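Local coordinates for protein Pre-mRNA-processing-splicing factor 8 (Cryptococcus neoformans var. grubii serotype A, PDB 6MX6) that contains an intein, a Hint-fold protein-splicing element that probably excises itself from the host splicing factor and joins the flanking host sequences, at residues E23-G28 / S42-G47; D35-T40 / V159-L164. One frame throughout, in Å; residues are numbered along the deposited sequence.

Interaction 1 of 2, residues E23-G28 / S42-G47; sequences EDVQEG and SKIVRG
Glu27 OE1 takes two donors at the surface of the splicing domain: the backbone N of Lys43, 3.0 Å away, and a water that passes the link on to Ile44 N. The Lys43 N-H meets the syn side of the carboxylate, 27° out of its plane, with an N-H...O angle of 152°. A first torsion that puts Glu27 CG opposite the backbone N (chi1 176°), followed by a bend at chi2, carries the carboxylate to strand 38-49, where Glu27 OE2 rests 3.3 Å from Ser42 CB. Lys43 has left-handed backbone angles, and the bonds of Ser42 to Val158 and Val45 to Gly156 leave an extra residue on this strand, consistent with a beta bulge. Beside it, Ile44 CD1 lies 3.7 Å from Val25 O, with Val25 CG1 more loosely alongside.

At the other end Arg46 reaches back toward the loop. Glu23 O sits over a face of its guanidinium, 3.0 Å from Arg46 NH2 but at an angle too poor for a hydrogen bond. A second water, in the guanidinium plane, accepts from Arg46 NH1 at 2.9 Å and donates to Val25 O at 2.7 Å; NH1 also bonds weakly to Ser155 OG. The Glu23 carboxylate instead serves Gly9 N. Glu27, Glu23 and Arg46 thus make no salt bridge with one another, which implies a seam held by one direct backbone-to-carboxylate bond and two water bridges.

Interaction 2 of 2, residues D35-T40 / V159-L164; sequences DGTSRT and VDKDSL
Val159 closes strand 152-159 against Arg39 and Thr40, and beyond it the chain enters a type II' beta turn, Asp160 to Ser163, packed on the start of strand 38-49 in the four-stranded antiparallel sheet of this Hint-type domain. Val159 CG1 lies 3.6 Å from Arg39 CB, the two side chains crossing at about a right angle, while Thr40 O accepts a CA-H contact from Val159.

Asp160 grips Thr40 twice. Its backbone N donates to Thr40 O in the carbonyl plane, and Asp160 OD1 receives Thr40 N at 2.6 Å with an N-H...O angle of 162°, the donor standing 45° out of the carboxylate plane. The carboxylate thus takes over a strand N-H just where the pairing with strand 152-159 ends.

Lys161, at the first corner of the turn, lays CB over a face of the Arg39 guanidinium. Its chain, extended beyond CG, runs along to Ser38 O, where Lys161 NZ bonds at 3.1 Å. Arg39 NH1 reaches Ser38 O at 3.0 Å from the opposite face of the carbonyl plane, so the carbonyl dipole may ease the closeness of the two cations, Arg39 NH1 and Lys161 NZ being 4.5 Å apart.

Asp162 meets the edge of the Arg39 guanidinium in a salt bridge, its carboxylate turned 56° from the guanidinium plane. Arg39 NH2 adds weak bonds to both carboxylate oxygens and a longer ionic contact with Asp35 OD1, while Thr37 OG1 holds NH1 at the guanidinium edge. Leu164 N closes an Asx turn onto Asp162 OD1 at 3.1 Å, and Arg39 NE reaches Asp162 OD1 at 2.7 Å, from the face of the carboxylate plane opposite Leu164 N.

The two interactions have centres about 15 Å apart and share strand 38-49, interaction 2 using its beginning and interaction 1 its middle. Along the chain the segments alternate, 23-28, 35-40, 42-47, then 159-164, so the two contacts cross in sequence. They also touch: Gly28 CA packs 4.0 Å from Thr40 CG2. Strand 38-49 lies between strands 152-159 and 30-32 in the four-stranded sheet, and the loops flanking those neighbours meet it: 23-28 precedes 30-32, and 159-164 follows 152-159. The last segment comes from the C-terminal part of the chain, so interaction 2 joins the early and late parts of the splicing domain, whereas interaction 1 is local.

Interaction 1 of 2, residues E23-G28 / S42-G47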
ATOM      1  N   GLU A  23      -2.259   9.218   9.217  1.00 21.08           N
ATOM      2  CA  GLU A  23      -3.343   9.849   9.960  1.00 25.72           C
ATOM      3  C   GLU A  23      -3.203  11.364  10.042  1.00 22.99           C
ATOM      4  O   GLU A  23      -4.152  12.030  10.474  1.00 28.56           O
ATOM      5  CB  GLU A  23      -3.439   9.264  11.372  1.00 27.64           C
ATOM      6  CG  GLU A  23      -2.281   9.617  12.293  1.00 25.92           C
ATOM      7  CD  GLU A  23      -1.201   8.540  12.296  1.00 31.14           C
ATOM      8  OE1 GLU A  23      -1.096   7.814  11.287  1.00 24.71           O
ATOM      9  OE2 GLU A  23      -0.473   8.420  13.305  1.00 33.73           O
ATOM     10  N   ASP A  24      -2.063  11.920   9.642  1.00 24.00           N
ATOM     11  CA  ASP A  24      -1.878  13.367   9.583  1.00 27.73           C
ATOM     12  C   ASP A  24      -2.185  13.939   8.207  1.00 26.38           C
ATOM     13  O   ASP A  24      -2.121  15.159   8.029  1.00 28.99           O
ATOM     14  CB  ASP A  24      -0.447  13.737   9.991  1.00 27.53           C
ATOM     15  CG  ASP A  24      -0.126  13.337  11.423  1.00 42.50           C
ATOM     16  OD1 ASP A  24      -1.069  13.240  12.238  1.00 41.64           O
ATOM     17  OD2 ASP A  24       1.066  13.114  11.734  1.00 49.42           O
ATOM     18  N   VAL A  25      -2.514  13.089   7.235  1.00 24.20           N
ATOM     19  CA  VAL A  25      -2.894  13.554   5.906  1.00 24.41           C
ATOM     20  C   VAL A  25      -4.258  14.221   5.984  1.00 28.76           C
ATOM     21  O   VAL A  25      -5.220  13.631   6.488  1.00 30.57           O
ATOM     22  CB  VAL A  25      -2.914  12.383   4.916  1.00 26.55           C
ATOM     23  CG1 VAL A  25      -3.493  12.821   3.576  1.00 24.56           C
ATOM     24  CG2 VAL A  25      -1.503  11.805   4.748  1.00 22.21           C
ATOM     25  N   GLN A  26      -4.352  15.448   5.483  1.00 31.12           N
ATOM     26  CA  GLN A  26      -5.600  16.196   5.531  1.00 29.74           C
ATOM     27  C   GLN A  26      -6.076  16.523   4.122  1.00 31.95           C
ATOM     28  O   GLN A  26      -5.339  16.379   3.147  1.00 30.18           O
ATOM     29  CB  GLN A  26      -5.446  17.474   6.364  1.00 31.09           C
ATOM     30  CG  GLN A  26      -6.040  17.347   7.758  1.00 46.39           C
ATOM     31  CD  GLN A  26      -7.415  16.677   7.757  1.00 61.81           C
ATOM     32  OE1 GLN A  26      -8.302  17.031   6.967  1.00 46.24           O
ATOM     33  NE2 GLN A  26      -7.593  15.696   8.642  1.00 48.75           N
ATOM     34  N   GLU A  27      -7.333  16.972   4.033  1.00 31.59           N
ATOM     35  CA  GLU A  27      -7.964  17.223   2.741  1.00 33.60           C
ATOM     36  C   GLU A  27      -7.139  18.195   1.902  1.00 25.47           C
ATOM     37  O   GLU A  27      -6.667  19.221   2.399  1.00 29.64           O
ATOM     38  CB  GLU A  27      -9.380  17.769   2.945  1.00 41.13           C
ATOM     39  CG  GLU A  27     -10.098  18.156   1.660  1.00 36.75           C
ATOM     40  CD  GLU A  27     -10.877  17.007   1.034  1.00 43.63           C
ATOM     41  OE1 GLU A  27     -11.140  16.000   1.729  1.00 46.50           O
ATOM     42  OE2 GLU A  27     -11.231  17.109  -0.160  1.00 47.22           O
ATOM     43  N   GLY A  28      -6.968  17.863   0.621  1.00 34.17           N
ATOM     44  CA  GLY A  28      -6.164  18.658  -0.287  1.00 29.89           C
ATOM     45  C   GLY A  28      -4.664  18.439  -0.210  1.00 38.12           C
ATOM     46  O   GLY A  28      -3.936  18.998  -1.040  1.00 36.33           O
ATOM     47  N   SER A  42      -8.034  13.279  -0.706  1.00 34.20           N
ATOM     48  CA  SER A  42      -9.331  13.782  -0.276  1.00 38.73           C
ATOM     49  C   SER A  42     -10.090  12.672   0.436  1.00 32.62           C
ATOM     50  O   SER A  42      -9.662  11.516   0.464  1.00 27.48           O
ATOM     51  CB  SER A  42     -10.150  14.323  -1.456  1.00 35.64           C
ATOM     52  OG  SER A  42     -10.355  13.338  -2.449  1.00 32.52           O
ATOM     53  N   LYS A  43     -11.226  13.047   1.023  1.00 29.99           N
ATOM     54  CA  LYS A  43     -12.148  12.088   1.633  1.00 31.16           C
ATOM     55  C   LYS A  43     -11.470  11.316   2.769  1.00 23.85           C
ATOM     56  O   LYS A  43     -11.493  10.088   2.818  1.00 24.15           O
ATOM     57  CB  LYS A  43     -12.702  11.120   0.585  1.00 31.02           C
ATOM     58  CG  LYS A  43     -13.552  11.740  -0.517  1.00 41.58           C
ATOM     59  CD  LYS A  43     -14.215  10.642  -1.352  1.00 46.34           C
ATOM     60  CE  LYS A  43     -15.025  11.210  -2.513  1.00 58.74           C
ATOM     61  NZ  LYS A  43     -14.444  10.862  -3.851  1.00 46.94           N
ATOM     62  N   ILE A  44     -10.896  12.070   3.703  1.00 27.59           N
ATOM     63  CA  ILE A  44     -10.219  11.495   4.865  1.00 28.44           C
ATOM     64  C   ILE A  44     -11.231  10.737   5.715  1.00 30.73           C
ATOM     65  O   ILE A  44     -12.227  11.303   6.175  1.00 26.15           O
ATOM     66  CB  ILE A  44      -9.530  12.589   5.690  1.00 30.71           C
ATOM     67  CG1 ILE A  44      -8.810  13.584   4.782  1.00 35.82           C
ATOM     68  CG2 ILE A  44      -8.603  11.975   6.732  1.00 29.78           C
ATOM     69  CD1 ILE A  44      -7.758  12.977   3.915  1.00 25.31           C
ATOM     70  N   VAL A  45     -10.961   9.456   5.965  1.00 22.05           N
ATOM     71  CA  VAL A  45     -11.832   8.637   6.798  1.00 19.30           C
ATOM     72  C   VAL A  45     -10.977   7.878   7.806  1.00 29.29           C
ATOM     73  O   VAL A  45      -9.775   7.685   7.612  1.00 23.38           O
ATOM     74  CB  VAL A  45     -12.677   7.661   5.960  1.00 25.36           C
ATOM     75  CG1 VAL A  45     -13.725   8.426   5.164  1.00 23.88           C
ATOM     76  CG2 VAL A  45     -11.776   6.868   5.029  1.00 27.78           C
ATOM     77  N   ARG A  46     -11.603   7.464   8.906  1.00 20.70           N
ATOM     78  CA  ARG A  46     -10.872   6.757   9.951  1.00 20.15           C
ATOM     79  C   ARG A  46     -11.747   5.673  10.556  1.00 23.23           C
ATOM     80  O   ARG A  46     -12.975   5.773  10.565  1.00 17.51           O
ATOM     81  CB  ARG A  46     -10.405   7.681  11.082  1.00 22.39           C
ATOM     82  CG  ARG A  46      -9.624   8.896  10.640  1.00 40.24           C
ATOM     83  CD  ARG A  46      -8.660   9.351  11.725  1.00 39.85           C
ATOM     84  NE  ARG A  46      -8.211  10.730  11.540  1.00 61.12           N
ATOM     85  CZ  ARG A  46      -7.470  11.157  10.521  1.00 44.43           C
ATOM     86  NH1 ARG A  46      -7.074  10.316   9.573  1.00 37.70           N
ATOM     87  NH2 ARG A  46      -7.121  12.434  10.450  1.00 43.53           N
ATOM     88  N   GLY A  47     -11.098   4.643  11.079  1.00 19.60           N
ATOM     89  CA  GLY A  47     -11.852   3.633  11.795  1.00 21.53           C
ATOM     90  C   GLY A  47     -10.917   2.780  12.616  1.00 19.30           C
ATOM     91  O   GLY A  47      -9.751   3.120  12.800  1.00 17.05           O
TER
HETATM   92  O   HOH W   1      -5.517  11.014   7.246  1.00 24.85           O
HETATM   93  O   HOH W   2     -12.087  14.642   4.124  1.00 32.05           O

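Interaction 2 of 2, residues D35-T40 / V159-L164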
ATOM      1  N   ASP A  35       5.584   8.230 -10.348  1.00 37.00           N
ATOM      2  CA  ASP A  35       6.339   8.878 -11.417  1.00 37.23           C
ATOM      3  C   ASP A  35       7.032  10.158 -10.969  1.00 43.54           C
ATOM      4  O   ASP A  35       7.725  10.782 -11.780  1.00 55.03           O
ATOM      5  CB  ASP A  35       5.411   9.187 -12.596  1.00 42.02           C
ATOM      6  CG  ASP A  35       4.209  10.030 -12.193  1.00 45.93           C
ATOM      7  OD1 ASP A  35       4.126  10.447 -11.016  1.00 48.41           O
ATOM      8  OD2 ASP A  35       3.346  10.286 -13.058  1.00 59.09           O
ATOM      9  N   GLY A  36       6.851  10.579  -9.719  1.00 35.30           N
ATOM     10  CA  GLY A  36       7.462  11.788  -9.209  1.00 38.33           C
ATOM     11  C   GLY A  36       6.558  13.007  -9.162  1.00 36.99           C
ATOM     12  O   GLY A  36       6.947  14.017  -8.564  1.00 37.10           O
ATOM     13  N   THR A  37       5.368  12.948  -9.757  1.00 37.30           N
ATOM     14  CA  THR A  37       4.474  14.098  -9.763  1.00 34.60           C
ATOM     15  C   THR A  37       3.549  14.077  -8.545  1.00 43.36           C
ATOM     16  O   THR A  37       3.546  13.143  -7.739  1.00 37.02           O
ATOM     17  CB  THR A  37       3.663  14.143 -11.057  1.00 36.87           C
ATOM     18  OG1 THR A  37       2.871  12.953 -11.176  1.00 34.39           O
ATOM     19  CG2 THR A  37       4.589  14.257 -12.257  1.00 42.67           C
ATOM     20  N   SER A  38       2.742  15.124  -8.418  1.00 34.15           N
ATOM     21  CA  SER A  38       1.891  15.319  -7.257  1.00 36.80           C
ATOM     22  C   SER A  38       0.640  14.451  -7.317  1.00 30.09           C
ATOM     23  O   SER A  38       0.192  14.012  -8.379  1.00 38.68           O
ATOM     24  CB  SER A  38       1.482  16.785  -7.134  1.00 40.50           C
ATOM     25  OG  SER A  38       2.442  17.505  -6.391  1.00 49.40           O
ATOM     26  N   ARG A  39       0.076  14.209  -6.136  1.00 31.45           N
ATOM     27  CA  ARG A  39      -1.201  13.531  -5.971  1.00 37.23           C
ATOM     28  C   ARG A  39      -1.973  14.274  -4.896  1.00 31.04           C
ATOM     29  O   ARG A  39      -1.406  14.644  -3.870  1.00 40.69           O
ATOM     30  CB  ARG A  39      -1.025  12.060  -5.556  1.00 30.52           C
ATOM     31  CG  ARG A  39      -0.299  11.190  -6.555  1.00 30.83           C
ATOM     32  CD  ARG A  39      -1.171  10.871  -7.753  1.00 31.21           C
ATOM     33  NE  ARG A  39      -0.549   9.869  -8.609  1.00 33.57           N
ATOM     34  CZ  ARG A  39       0.488  10.104  -9.406  1.00 33.49           C
ATOM     35  NH1 ARG A  39       1.023  11.317  -9.461  1.00 33.05           N
ATOM     36  NH2 ARG A  39       0.993   9.125 -10.145  1.00 37.55           N
ATOM     37  N   THR A  40      -3.253  14.518  -5.131  1.00 29.82           N
ATOM     38  CA  THR A  40      -4.084  15.204  -4.153  1.00 34.58           C
ATOM     39  C   THR A  40      -4.898  14.175  -3.380  1.00 27.27           C
ATOM     40  O   THR A  40      -5.505  13.283  -3.979  1.00 28.40           O
ATOM     41  CB  THR A  40      -5.012  16.219  -4.828  1.00 32.62           C
ATOM     42  OG1 THR A  40      -4.224  17.247  -5.436  1.00 35.68           O
ATOM     43  CG2 THR A  40      -5.929  16.855  -3.800  1.00 33.69           C
ATOM     44  N   VAL A 159      -7.008   9.282  -3.601  1.00 32.56           N
ATOM     45  CA  VAL A 159      -5.943  10.015  -4.260  1.00 31.57           C
ATOM     46  C   VAL A 159      -6.327  10.136  -5.727  1.00 25.18           C
ATOM     47  O   VAL A 159      -6.863   9.191  -6.311  1.00 27.48           O
ATOM     48  CB  VAL A 159      -4.588   9.292  -4.077  1.00 36.07           C
ATOM     49  CG1 VAL A 159      -3.614   9.655  -5.174  1.00 32.22           C
ATOM     50  CG2 VAL A 159      -4.001   9.606  -2.712  1.00 34.78           C
ATOM     51  N   ASP A 160      -6.077  11.304  -6.316  1.00 39.59           N
ATOM     52  CA  ASP A 160      -6.463  11.560  -7.697  1.00 39.18           C
ATOM     53  C   ASP A 160      -5.485  10.874  -8.652  1.00 48.12           C
ATOM     54  O   ASP A 160      -4.629  10.082  -8.244  1.00 42.23           O
ATOM     55  CB  ASP A 160      -6.550  13.064  -7.952  1.00 40.52           C
ATOM     56  CG  ASP A 160      -5.191  13.749  -7.912  1.00 48.04           C
ATOM     57  OD1 ASP A 160      -4.311  13.309  -7.139  1.00 46.40           O
ATOM     58  OD2 ASP A 160      -5.006  14.739  -8.652  1.00 53.63           O
ATOM     59  N   LYS A 161      -5.617  11.177  -9.943  1.00 45.50           N
ATOM     60  CA  LYS A 161      -4.745  10.670 -11.016  1.00 39.31           C
ATOM     61  C   LYS A 161      -4.832   9.145 -11.005  1.00 42.04           C
ATOM     62  O   LYS A 161      -5.951   8.609 -10.997  1.00 41.56           O
ATOM     63  CB  LYS A 161      -3.343  11.254 -10.862  1.00 36.35           C
ATOM     64  CG  LYS A 161      -3.262  12.765 -11.061  1.00 48.10           C
ATOM     65  CD  LYS A 161      -1.819  13.251 -11.021  1.00 51.81           C
ATOM     66  CE  LYS A 161      -1.722  14.742 -11.311  1.00 48.05           C
ATOM     67  NZ  LYS A 161      -0.333  15.251 -11.135  1.00 51.55           N
ATOM     68  N   ASP A 162      -3.711   8.418 -11.011  1.00 36.59           N
ATOM     69  CA  ASP A 162      -3.724   6.959 -11.092  1.00 34.55           C
ATOM     70  C   ASP A 162      -4.051   6.280  -9.765  1.00 28.31           C
ATOM     71  O   ASP A 162      -4.047   5.046  -9.711  1.00 36.39           O
ATOM     72  CB  ASP A 162      -2.376   6.443 -11.602  1.00 36.82           C
ATOM     73  CG  ASP A 162      -1.207   6.889 -10.738  1.00 38.32           C
ATOM     74  OD1 ASP A 162      -1.427   7.598  -9.732  1.00 42.83           O
ATOM     75  OD2 ASP A 162      -0.055   6.537 -11.071  1.00 44.71           O
ATOM     76  N   SER A 163      -4.314   7.055  -8.709  1.00 30.89           N
ATOM     77  CA  SER A 163      -4.639   6.565  -7.372  1.00 31.53           C
ATOM     78  C   SER A 163      -3.449   5.907  -6.676  1.00 31.06           C
ATOM     79  O   SER A 163      -3.633   5.152  -5.718  1.00 33.69           O
ATOM     80  CB  SER A 163      -5.831   5.597  -7.399  1.00 40.25           C
ATOM     81  OG  SER A 163      -7.025   6.254  -7.796  1.00 42.47           O
ATOM     82  N   LEU A 164      -2.228   6.192  -7.121  1.00 27.44           N
ATOM     83  CA  LEU A 164      -1.018   5.624  -6.545  1.00 23.31           C
ATOM     84  C   LEU A 164      -0.212   6.698  -5.820  1.00 32.04           C
ATOM     85  O   LEU A 164      -0.159   7.853  -6.252  1.00 30.30           O
ATOM     86  CB  LEU A 164      -0.160   4.973  -7.629  1.00 27.14           C
ATOM     87  CG  LEU A 164      -0.858   3.942  -8.511  1.00 30.99           C
ATOM     88  CD1 LEU A 164       0.129   3.347  -9.492  1.00 32.34           C
ATOM     89  CD2 LEU A 164      -1.500   2.854  -7.659  1.00 31.02           C
TER